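GH127 beta-L-arabinofuranoside (Geobacillus stearothermophilus, PDB 4QK0) is a family 127 glycoside hydrolase that probably releases beta-L-arabinofuranose units from arabinose-containing sugars. Local coordinates at residues G284-S287 and L288-C292. Numbering follows the deposited sequence.
Sequences GDES and LKQAC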
loop_
_atom_site.group_PDB
_atom_site.type_symbol
_atom_site.label_atom_id
_atom_site.label_comp_id
_atom_site.label_asym_id
_atom_site.label_seq_id
_atom_site.Cartn_x
_atom_site.Cartn_y
_atom_site.Cartn_z
ATOM N N GLY A 284 24.529 19.203 -29.732
ATOM C CA GLY A 284 25.804 19.135 -28.998
ATOM C C GLY A 284 25.812 19.859 -27.655
ATOM O O GLY A 284 26.797 20.476 -27.305
ATOM N N ASP A 285 24.713 19.810 -26.910
ATOM C CA ASP A 285 24.586 20.569 -25.638
ATOM C C ASP A 285 25.023 19.662 -24.494
ATOM O O ASP A 285 24.308 18.721 -24.108
ATOM C CB ASP A 285 23.131 21.023 -25.463
ATOM C CG ASP A 285 22.879 21.775 -24.156
ATOM O OD1 ASP A 285 23.730 21.785 -23.235
ATOM O OD2 ASP A 285 21.787 22.352 -24.039
ATOM N N GLU A 286 26.226 19.905 -24.000
ATOM C CA GLU A 286 26.871 19.062 -22.999
ATOM C C GLU A 286 26.120 19.083 -21.651
ATOM O O GLU A 286 26.091 18.086 -20.962
ATOM C CB GLU A 286 28.356 19.497 -22.793
ATOM C CG GLU A 286 29.140 18.665 -21.765
ATOM C CD GLU A 286 29.237 17.164 -22.142
ATOM O OE1 GLU A 286 29.362 16.830 -23.349
ATOM O OE2 GLU A 286 29.187 16.300 -21.246
ATOM N N SER A 287 25.556 20.221 -21.292
ATOM C CA SER A 287 24.854 20.373 -20.052
ATOM C C SER A 287 23.578 19.480 -20.051
ATOM O O SER A 287 23.205 18.895 -19.028
ATOM C CB SER A 287 24.468 21.849 -19.830
ATOM O OG SER A 287 23.431 22.276 -20.743
ATOM N N LEU A 288 22.951 19.387 -21.211
ATOM C CA LEU A 288 21.781 18.600 -21.359
ATOM C C LEU A 288 22.149 17.106 -21.409
ATOM O O LEU A 288 21.474 16.266 -20.820
ATOM C CB LEU A 288 21.031 19.052 -22.602
ATOM C CG LEU A 288 19.558 18.764 -22.722
ATOM C CD1 LEU A 288 18.805 19.219 -21.487
ATOM C CD2 LEU A 288 19.041 19.482 -23.975
ATOM N N LYS A 289 23.247 16.805 -22.060
ATOM C CA LYS A 289 23.775 15.472 -22.083
ATOM C C LYS A 289 24.037 14.942 -20.678
ATOM O O LYS A 289 23.704 13.809 -20.375
ATOM C CB LYS A 289 25.075 15.431 -22.878
ATOM C CG LYS A 289 25.766 14.082 -22.906
ATOM C CD LYS A 289 26.910 14.042 -23.912
ATOM C CE LYS A 289 27.803 12.855 -23.606
ATOM N NZ LYS A 289 28.624 12.450 -24.765
ATOM N N GLN A 290 24.658 15.756 -19.854
ATOM C CA GLN A 290 24.968 15.375 -18.482
ATOM C C GLN A 290 23.729 15.230 -17.642
ATOM O O GLN A 290 23.661 14.323 -16.855
ATOM C CB GLN A 290 25.876 16.400 -17.824
ATOM C CG GLN A 290 27.331 16.076 -18.111
ATOM C CD GLN A 290 28.256 17.226 -17.784
ATOM O OE1 GLN A 290 27.898 18.139 -17.028
ATOM N NE2 GLN A 290 29.449 17.206 -18.374
ATOM N N ALA A 291 22.753 16.110 -17.831
ATOM C CA ALA A 291 21.467 15.981 -17.138
ATOM C C ALA A 291 20.813 14.637 -17.465
ATOM O O ALA A 291 20.386 13.928 -16.579
ATOM C CB ALA A 291 20.544 17.120 -17.492
ATOM N N CYS A 292 20.826 14.268 -18.746
ATOM C CA CYS A 292 20.315 12.994 -19.198
ATOM C C CYS A 292 21.017 11.849 -18.556
ATOM O O CYS A 292 20.359 10.892 -18.188
ATOM C CB CYS A 292 20.396 12.839 -20.714
ATOM S SG CYS A 292 19.221 13.935 -21.578
#
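An N-cap built by Asp285 starts helix 286-302 of the GH127 catalytic domain, straight after the turn at Gly284 that ends helix 266-283, and its carboxylate reaches forward to Leu288. Asp285 OD1 accepts from Leu288 N at 3.2 Å, the amide arriving from above the carboxylate plane. The same oxygen receives the Ser287 hydroxyl, OG lying 2.6 Å from OD1 on its syn lone pair, and a weak bond from Ser287 N. The carboxylate is put there by a chi1 of 178°, which sets CG trans to the amide nitrogen and beside its own carbonyl carbon, alongside the first-turn amides, with Asp285 CG 3.6 Å from Leu288 CB. The other carboxylate oxygen, OD2, forms a salt bridge with Arg257, whose guanidinium also bonds Ser287 OG, tying the cap to the loop that carries Arg257, before helix 266-283.

Regular helical bonding begins at once: Lys289 N donates to Asp285 O at 3.0 Å, followed by Gln290 N to Glu286 O and Ala291 N to Ser287 O. On the exposed flank, the Glu286 chain bends at chi2 (61°), bringing OE2 within 3.0 Å of Gln290 NE2. This i to i+4 bond is weak because it is bent (N-H...O 125°). Glu286 OE1 lies against Lys289 CD at 3.8 Å, while the lysine chain runs on extended. The buried flank differs: Leu288 packs on Leu279 and Ala280, and Ala291 on Met276, joining the two consecutive helices.

Were Asp285 an alanine, Leu288 N would probably lose its side-chain acceptor, Arg257 its carboxylate partner and Ser287 OG its acceptor. The negative charge at the helix's amino end is likely to be stabilised by both the helix dipole and Arg257, consistent with an ionised aspartate.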